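Local coordinates for protein beta-N-acetylhexosaminidase (Streptomyces plicatus, PDB 5FD0) that removes terminal N-acetylhexosamine residues from beta-linked glycosides, acting as a family 20 glycoside hydrolase whose catalytic domain is a TIM barrel, at residues M163-R168 / L447-L452; V364-L369 / G430-A435; D401-K406 / A415-V420. All coordinates share one frame; numbering follows the deposited sequence.

In the fold
Contacts 1 and 2 are buried and reach the parallel sheet of the TIM barrel; contact 3 is partly buried. Contact 3 is nested within the loop closed by contact 2, itself within that closed by contact 1. All three border the NAG site, contact 1 supplying R168 and E450, contact 2 the W367 ring and contact 3 D401. Contact 1 pairs the first and last barrel strands and is rich in charge. Contact 2 sets a strand end against a loop through rings, a leucine and a water. Contact 3 joins two parts of one loop with a single direct hydrogen bond and backbone-to-side-chain packing. W448 meets D401, and L369 meets A415, so contact 3 touches both others.

Contact 1. Residues M163-R168 / L447-L452. With NAG (2-acetamido-2-deoxy-beta-D-glucopyranose), chain B.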
# COMPACT_ATOMS: atom_id res chain seq x y z
N MET A 163 -1.14 3.30 1.65
CA MET A 163 -1.00 4.72 1.34
C MET A 163 0.20 5.29 2.06
O MET A 163 0.43 4.99 3.24
CB MET A 163 -2.24 5.53 1.74
CG MET A 163 -2.26 6.95 1.20
SD MET A 163 -3.33 8.11 2.14
CE MET A 163 -2.30 8.49 3.56
N LEU A 164 0.94 6.16 1.38
CA LEU A 164 1.94 7.00 2.04
C LEU A 164 1.61 8.48 1.84
O LEU A 164 1.41 8.94 0.71
CB LEU A 164 3.35 6.71 1.55
CG LEU A 164 4.45 7.51 2.26
CD1 LEU A 164 4.54 7.16 3.73
CD2 LEU A 164 5.78 7.25 1.58
N ASP A 165 1.55 9.20 2.96
CA ASP A 165 1.36 10.65 2.97
C ASP A 165 2.73 11.29 2.77
O ASP A 165 3.59 11.21 3.65
CB ASP A 165 0.71 11.05 4.29
CG ASP A 165 0.63 12.57 4.51
OD1 ASP A 165 0.98 13.39 3.62
OD2 ASP A 165 0.15 12.92 5.62
N VAL A 166 2.96 11.89 1.60
CA VAL A 166 4.19 12.64 1.36
C VAL A 166 3.95 14.14 1.39
O VAL A 166 4.84 14.93 1.05
CB VAL A 166 4.87 12.21 0.04
CG1 VAL A 166 5.25 10.73 0.09
CG2 VAL A 166 3.99 12.53 -1.16
N SER A 167 2.75 14.56 1.81
CA SER A 167 2.41 15.97 1.94
C SER A 167 2.79 16.52 3.31
O SER A 167 3.34 17.63 3.40
CB SER A 167 0.91 16.17 1.72
OG SER A 167 0.52 15.83 0.39
N ARG A 168 2.54 15.77 4.38
CA ARG A 168 2.77 16.32 5.71
C ARG A 168 4.26 16.40 6.00
O ARG A 168 4.77 17.43 6.42
CB ARG A 168 2.02 15.51 6.75
CG ARG A 168 0.60 15.98 6.94
CD ARG A 168 -0.19 16.14 5.63
NE ARG A 168 -1.55 16.59 5.94
CZ ARG A 168 -2.56 15.78 6.28
NH1 ARG A 168 -2.37 14.46 6.32
NH2 ARG A 168 -3.76 16.29 6.60
N LEU A 447 -0.72 5.42 5.88
CA LEU A 447 0.30 5.93 6.80
C LEU A 447 0.37 7.45 6.63
O LEU A 447 1.00 7.95 5.69
CB LEU A 447 1.67 5.28 6.56
CG LEU A 447 2.80 5.66 7.53
CD1 LEU A 447 2.43 5.51 9.01
CD2 LEU A 447 4.04 4.84 7.25
N TRP A 448 -0.28 8.18 7.53
CA TRP A 448 -0.21 9.63 7.55
C TRP A 448 1.07 10.09 8.25
O TRP A 448 1.60 9.40 9.13
CB TRP A 448 -1.45 10.21 8.25
CG TRP A 448 -2.73 9.77 7.60
CD1 TRP A 448 -3.53 8.76 7.99
CD2 TRP A 448 -3.31 10.32 6.42
NE1 TRP A 448 -4.60 8.64 7.13
CE2 TRP A 448 -4.48 9.59 6.15
CE3 TRP A 448 -2.96 11.35 5.57
CZ2 TRP A 448 -5.30 9.87 5.07
CZ3 TRP A 448 -3.79 11.64 4.49
CH2 TRP A 448 -4.95 10.91 4.25
N THR A 449 1.58 11.27 7.88
CA THR A 449 2.93 11.62 8.31
C THR A 449 3.04 12.95 9.07
O THR A 449 4.13 13.51 9.16
CB THR A 449 3.88 11.59 7.11
OG1 THR A 449 3.40 12.45 6.07
CG2 THR A 449 4.01 10.16 6.61
N GLU A 450 1.96 13.42 9.69
CA GLU A 450 2.07 14.58 10.59
C GLU A 450 3.22 14.43 11.58
O GLU A 450 3.90 15.41 11.90
CB GLU A 450 0.79 14.80 11.40
CG GLU A 450 -0.31 15.45 10.63
CD GLU A 450 -1.26 14.44 9.99
OE1 GLU A 450 -0.83 13.30 9.73
OE2 GLU A 450 -2.43 14.79 9.77
N THR A 451 3.44 13.22 12.10
CA THR A 451 4.39 13.00 13.19
C THR A 451 5.65 12.27 12.75
O THR A 451 6.50 12.00 13.60
CB THR A 451 3.74 12.22 14.34
OG1 THR A 451 3.55 10.85 13.98
CG2 THR A 451 2.41 12.83 14.76
N LEU A 452 5.79 11.97 11.47
CA LEU A 452 6.81 11.05 10.98
C LEU A 452 7.61 11.75 9.90
O LEU A 452 7.06 12.14 8.88
CB LEU A 452 6.19 9.77 10.43
CG LEU A 452 5.12 9.08 11.32
CD1 LEU A 452 4.45 7.91 10.57
CD2 LEU A 452 5.73 8.59 12.64
C1 NAG B . -7.77 12.35 9.29
C2 NAG B . -7.41 13.11 7.99
C3 NAG B . -5.97 13.04 7.58
C4 NAG B . -5.02 13.12 8.72
C5 NAG B . -5.40 11.93 9.58
C6 NAG B . -4.45 11.62 10.70
C7 NAG B . -8.31 11.34 6.53
C8 NAG B . -9.17 10.99 5.33
N2 NAG B . -8.24 12.64 6.88
O1 NAG B . -8.72 13.07 9.96
O3 NAG B . -5.68 14.16 6.69
O4 NAG B . -3.68 13.03 8.24
O5 NAG B . -6.68 12.21 10.19
O6 NAG B . -4.80 10.41 11.32
O7 NAG B . -7.74 10.49 7.12
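R168 and E450 both reach NAG O4, side by side at the C-terminal rim of the TIM barrel, where its first and last strands, 159-165 and 440-447, run parallel. R168 NH1 donates to NAG O4 (2.7 Å), R168 NH2 to NAG O3 (2.9 Å), and NAG O4 in turn donates to E450 OE2 (2.6 Å). E450 OE2 stands over one face of the guanidinium; since no N-H points at it, that salt bridge rests on charge alone. NAG O4 sits above the W448 ring, toward the rim. M163 CE fills the opposite face, 3.3 Å from the centroid of the six-membered ring, its chain bent at the sulfur (chi3 79°) in a Met-aromatic contact. In the second shell D165 positions the arginine: OD2 receives R168 NH1 (3.0 Å) within the guanidinium plane and, from the other face of the carboxylate, T449 N, while OD1 takes S167 N (an Asx turn) and R168 N (completing an Asx motif). Q199 accepts from R168 NE, and D197 salt-bridges NH2. L447 N to M163 O and D165 N to L447 O join the strands. T449 OG1 donates to D165 O (2.7 Å) from 50° above its carbonyl plane.

Contact 2. Residues V364-L369 / G430-A435. With NAG (2-acetamido-2-deoxy-beta-D-glucopyranose), chain B.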
# COMPACT_ATOMS: atom_id res chain seq x y z
N VAL A 364 -15.26 4.36 -3.26
CA VAL A 364 -15.03 5.23 -2.13
C VAL A 364 -14.27 4.47 -1.05
O VAL A 364 -14.42 3.26 -0.87
CB VAL A 364 -16.33 5.83 -1.55
CG1 VAL A 364 -16.98 6.72 -2.58
CG2 VAL A 364 -17.25 4.73 -1.10
N GLN A 365 -13.45 5.22 -0.35
CA GLN A 365 -12.56 4.70 0.67
C GLN A 365 -13.13 5.08 2.03
O GLN A 365 -13.14 6.27 2.40
CB GLN A 365 -11.15 5.24 0.47
CG GLN A 365 -10.17 4.70 1.47
CD GLN A 365 -8.72 5.02 1.13
OE1 GLN A 365 -8.40 5.64 0.10
NE2 GLN A 365 -7.84 4.60 2.00
N TYR A 366 -13.59 4.08 2.76
CA TYR A 366 -14.26 4.26 4.05
C TYR A 366 -13.21 4.30 5.15
O TYR A 366 -12.51 3.31 5.39
CB TYR A 366 -15.25 3.13 4.32
CG TYR A 366 -15.94 3.28 5.65
CD1 TYR A 366 -16.99 4.19 5.80
CD2 TYR A 366 -15.56 2.53 6.75
CE1 TYR A 366 -17.61 4.35 7.02
CE2 TYR A 366 -16.20 2.69 7.97
CZ TYR A 366 -17.22 3.60 8.09
OH TYR A 366 -17.86 3.76 9.30
N TRP A 367 -13.11 5.45 5.81
CA TRP A 367 -12.20 5.65 6.92
C TRP A 367 -12.92 5.88 8.25
O TRP A 367 -12.33 6.42 9.20
CB TRP A 367 -11.24 6.80 6.59
CG TRP A 367 -11.86 8.13 6.34
CD1 TRP A 367 -12.55 8.54 5.21
CD2 TRP A 367 -11.76 9.28 7.19
NE1 TRP A 367 -12.90 9.87 5.34
CE2 TRP A 367 -12.42 10.35 6.53
CE3 TRP A 367 -11.17 9.52 8.43
CZ2 TRP A 367 -12.54 11.61 7.12
CZ3 TRP A 367 -11.28 10.78 8.99
CH2 TRP A 367 -11.96 11.81 8.33
N GLY A 368 -14.17 5.44 8.36
CA GLY A 368 -14.89 5.56 9.60
C GLY A 368 -14.40 4.60 10.66
O GLY A 368 -13.38 3.91 10.53
N LEU A 369 -15.13 4.59 11.78
CA LEU A 369 -14.70 3.89 12.98
C LEU A 369 -15.89 3.13 13.58
O LEU A 369 -17.04 3.35 13.19
CB LEU A 369 -14.15 4.85 14.04
CG LEU A 369 -13.00 5.79 13.74
CD1 LEU A 369 -13.43 6.91 12.84
CD2 LEU A 369 -12.51 6.37 15.05
N GLY A 430 -18.05 -8.65 6.47
CA GLY A 430 -19.11 -8.29 7.38
C GLY A 430 -18.72 -7.15 8.30
O GLY A 430 -18.97 -7.20 9.50
N TYR A 431 -18.10 -6.11 7.76
CA TYR A 431 -17.67 -5.01 8.60
C TYR A 431 -18.68 -3.86 8.62
O TYR A 431 -19.07 -3.40 9.69
CB TYR A 431 -16.30 -4.50 8.16
CG TYR A 431 -15.90 -3.24 8.89
CD1 TYR A 431 -15.37 -3.28 10.17
CD2 TYR A 431 -16.09 -2.00 8.31
CE1 TYR A 431 -15.01 -2.12 10.84
CE2 TYR A 431 -15.73 -0.84 8.97
CZ TYR A 431 -15.19 -0.91 10.23
OH TYR A 431 -14.87 0.27 10.89
N LEU A 432 -19.09 -3.36 7.46
CA LEU A 432 -19.97 -2.20 7.43
C LEU A 432 -21.41 -2.67 7.44
O LEU A 432 -21.83 -3.33 6.49
CB LEU A 432 -19.70 -1.34 6.20
CG LEU A 432 -20.39 0.01 6.16
CD1 LEU A 432 -19.82 0.91 7.25
CD2 LEU A 432 -20.25 0.67 4.81
N PRO A 433 -22.19 -2.36 8.48
CA PRO A 433 -23.57 -2.86 8.56
C PRO A 433 -24.37 -2.54 7.32
O PRO A 433 -24.36 -1.41 6.82
CB PRO A 433 -24.14 -2.15 9.79
CG PRO A 433 -23.00 -1.84 10.60
CD PRO A 433 -21.85 -1.56 9.67
N GLY A 434 -25.05 -3.55 6.79
CA GLY A 434 -25.93 -3.36 5.67
C GLY A 434 -25.27 -3.33 4.32
O GLY A 434 -25.98 -3.29 3.32
N ALA A 435 -23.94 -3.35 4.26
CA ALA A 435 -23.26 -3.23 2.98
C ALA A 435 -23.16 -4.60 2.32
O ALA A 435 -22.72 -5.56 2.95
CB ALA A 435 -21.86 -2.65 3.16
C1 NAG B . -7.77 12.35 9.29
C2 NAG B . -7.41 13.11 7.99
C3 NAG B . -5.97 13.04 7.58
C4 NAG B . -5.02 13.12 8.72
C5 NAG B . -5.40 11.93 9.58
C6 NAG B . -4.45 11.62 10.70
C7 NAG B . -8.31 11.34 6.53
C8 NAG B . -9.17 10.99 5.33
N2 NAG B . -8.24 12.64 6.88
O1 NAG B . -8.72 13.07 9.96
O3 NAG B . -5.68 14.16 6.69
O4 NAG B . -3.68 13.03 8.24
O5 NAG B . -6.68 12.21 10.19
O6 NAG B . -4.80 10.41 11.32
O7 NAG B . -7.74 10.49 7.12
O HOH W 1 -17.26 1.72 10.95
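Y366, at the end of barrel strand 363-366, meets Y431 and L432 of the loop leading to strand 440-447. Its CB points toward that loop, and CG stands opposite the backbone nitrogen (chi1 179°), which carries the ring outward from the strand, beside K377 and V380 of helix 374-385. Along one side of the ring, CD2 and then CE2 approach Y431; the closest pair is Y366 CE2 and Y431 CE2 at 3.7 Å. The two side chains cross at about a right angle, and Y366 CE2 lies at the edge of the Y431 ring, close to its plane. L432 CD1 comes over one face of the Y366 ring as a CH-pi contact, 22° off the ring normal; of the ring atoms it is nearest Y366 CZ (3.8 Å) and then CE1. The opposite face is taken by G368 N, above the ring centre. G368 has no side chain, and a CB there would run into Y366 OH.

At the tip, Y366 OH is hydrogen-bonded to water 1 (2.7 Å), which lies in the plane of the ring. This water donates to Y431 OH (2.8 Å) and, weakly, to L369 O. W367, just past the strand end, goes the other way: its CB points away from the 430-435 loop, and its ring lies against the sugar, with NAG C8 over its centre and 3.5 Å from W367 CE2.

No direct hydrogen bond crosses between the two segments. Ring and methyl packing holds Y366 to the loop, and one water gathers the polar ends of both tyrosines and a carbonyl, so the hydroxyl groups are linked within a buried, largely apolar contact.

Contact 3. Residues D401-K406 / A415-V420; sequences DMKYTK and AGYVEV. With NAG (2-acetamido-2-deoxy-beta-D-glucopyranose), chain B.
Y417 lays its ring against the backbone of T405 and K406, within the long loop that follows TIM-barrel strand 389-392 and runs on to helix 420-424. T405 C and K406 N lie over one face of the ring, K403 CB is at its edge, and K406 CB comes within 3.3 Å of Y417 OH. Water 2 links that hydroxyl to K403 NZ. Alongside, V418 N donates to K403 O (2.9 Å, 167° at the hydrogen) in the carbonyl plane. Y404 contributes mostly backbone: its CA lies 3.6 Å from V418 O and its O touches Y417 CB and E419 CG, whereas its ring stacks on Y504 and its hydroxyl bonds to Y460. M402 turns twice (chi2 58°, chi3 57°), bringing CG against G416 O and V418 CG2 and setting M402 CE 3.7 Å from A415 CB. An alanine here lacks CG, SD and CE, which would probably leave a gap beside A415 and V418 CG2 with only CB to pack on. M402 CE also lies 4.0 Å from NAG O6, and the residue just before M402 binds the sugar: D401 OD2 accepts a hydrogen bond from NAG O6 at 2.6 Å.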
# COMPACT_ATOMS: atom_id res chain seq x y z
N ASP A 401 -0.66 5.45 11.32
CA ASP A 401 -0.22 6.55 12.16
C ASP A 401 -0.86 6.54 13.53
O ASP A 401 -0.45 7.35 14.37
CB ASP A 401 -0.48 7.90 11.48
CG ASP A 401 -1.98 8.22 11.30
OD1 ASP A 401 -2.74 7.33 10.85
OD2 ASP A 401 -2.38 9.38 11.59
N MET A 402 -1.84 5.69 13.80
CA MET A 402 -2.49 5.71 15.10
C MET A 402 -1.62 5.02 16.16
O MET A 402 -1.03 3.97 15.91
CB MET A 402 -3.86 5.05 15.05
CG MET A 402 -4.92 5.81 15.90
SD MET A 402 -5.19 7.54 15.43
CE MET A 402 -5.63 7.36 13.70
N LYS A 403 -1.53 5.64 17.33
CA LYS A 403 -0.77 5.07 18.44
C LYS A 403 -1.27 3.68 18.81
O LYS A 403 -2.47 3.39 18.75
CB LYS A 403 -0.84 5.98 19.69
CG LYS A 403 -0.13 7.31 19.48
CD LYS A 403 -0.15 8.17 20.73
CE LYS A 403 0.70 9.41 20.56
NZ LYS A 403 0.43 10.31 21.68
N TYR A 404 -0.33 2.84 19.23
CA TYR A 404 -0.66 1.52 19.77
C TYR A 404 -1.27 1.63 21.16
O TYR A 404 -2.20 0.88 21.50
CB TYR A 404 0.60 0.67 19.86
CG TYR A 404 1.36 0.52 18.58
CD1 TYR A 404 0.95 -0.39 17.62
CD2 TYR A 404 2.51 1.25 18.34
CE1 TYR A 404 1.66 -0.56 16.44
CE2 TYR A 404 3.23 1.10 17.17
CZ TYR A 404 2.80 0.19 16.22
OH TYR A 404 3.50 0.00 15.07
N THR A 405 -0.72 2.51 21.98
CA THR A 405 -1.17 2.78 23.34
C THR A 405 -0.86 4.23 23.65
O THR A 405 -0.22 4.94 22.87
CB THR A 405 -0.44 1.92 24.36
OG1 THR A 405 0.88 2.46 24.51
CG2 THR A 405 -0.36 0.47 23.92
N LYS A 406 -1.26 4.66 24.85
CA LYS A 406 -1.07 6.05 25.23
C LYS A 406 0.40 6.41 25.38
O LYS A 406 0.74 7.58 25.31
CB LYS A 406 -1.81 6.37 26.53
CG LYS A 406 -1.27 5.65 27.77
CD LYS A 406 -2.17 6.04 29.01
CE LYS A 406 -1.45 5.96 30.35
NZ LYS A 406 -0.69 4.68 30.55
N ALA A 415 -8.38 8.62 17.01
CA ALA A 415 -9.24 7.47 16.75
C ALA A 415 -9.18 6.45 17.88
O ALA A 415 -9.60 5.31 17.69
CB ALA A 415 -8.86 6.80 15.42
N GLY A 416 -8.68 6.84 19.06
CA GLY A 416 -8.37 5.86 20.09
C GLY A 416 -7.02 5.23 19.81
O GLY A 416 -6.27 5.67 18.93
N TYR A 417 -6.70 4.19 20.57
CA TYR A 417 -5.48 3.42 20.41
C TYR A 417 -5.77 2.16 19.61
O TYR A 417 -6.87 1.60 19.68
CB TYR A 417 -4.89 3.08 21.78
CG TYR A 417 -4.62 4.36 22.55
CD1 TYR A 417 -3.71 5.27 22.06
CD2 TYR A 417 -5.30 4.67 23.72
CE1 TYR A 417 -3.45 6.44 22.70
CE2 TYR A 417 -5.05 5.87 24.39
CZ TYR A 417 -4.12 6.74 23.88
OH TYR A 417 -3.84 7.93 24.49
N VAL A 418 -4.80 1.72 18.82
CA VAL A 418 -4.98 0.60 17.91
C VAL A 418 -3.79 -0.34 18.08
O VAL A 418 -2.76 -0.21 17.41
CB VAL A 418 -5.15 1.04 16.45
CG1 VAL A 418 -5.52 -0.13 15.59
CG2 VAL A 418 -6.25 2.08 16.37
N GLU A 419 -3.93 -1.31 18.99
CA GLU A 419 -2.95 -2.37 19.15
C GLU A 419 -3.04 -3.35 17.98
O GLU A 419 -3.91 -3.28 17.11
CB GLU A 419 -3.15 -3.12 20.49
CG GLU A 419 -2.16 -2.72 21.60
CD GLU A 419 -0.74 -3.26 21.38
OE1 GLU A 419 -0.49 -3.93 20.34
OE2 GLU A 419 0.13 -3.03 22.26
N VAL A 420 -2.08 -4.27 17.96
CA VAL A 420 -1.95 -5.18 16.83
C VAL A 420 -3.19 -6.04 16.64
O VAL A 420 -3.68 -6.23 15.52
CB VAL A 420 -0.67 -6.02 17.02
CG1 VAL A 420 -0.47 -6.96 15.86
CG2 VAL A 420 0.52 -5.09 17.15
C1 NAG B . -7.77 12.35 9.29
C2 NAG B . -7.41 13.11 7.99
C3 NAG B . -5.97 13.04 7.58
C4 NAG B . -5.02 13.12 8.72
C5 NAG B . -5.40 11.93 9.58
C6 NAG B . -4.45 11.62 10.70
C7 NAG B . -8.31 11.34 6.53
C8 NAG B . -9.17 10.99 5.33
N2 NAG B . -8.24 12.64 6.88
O1 NAG B . -8.72 13.07 9.96
O3 NAG B . -5.68 14.16 6.69
O4 NAG B . -3.68 13.03 8.24
O5 NAG B . -6.68 12.21 10.19
O6 NAG B . -4.80 10.41 11.32
O7 NAG B . -7.74 10.49 7.12
O HOH W 2 -1.94 9.79 23.55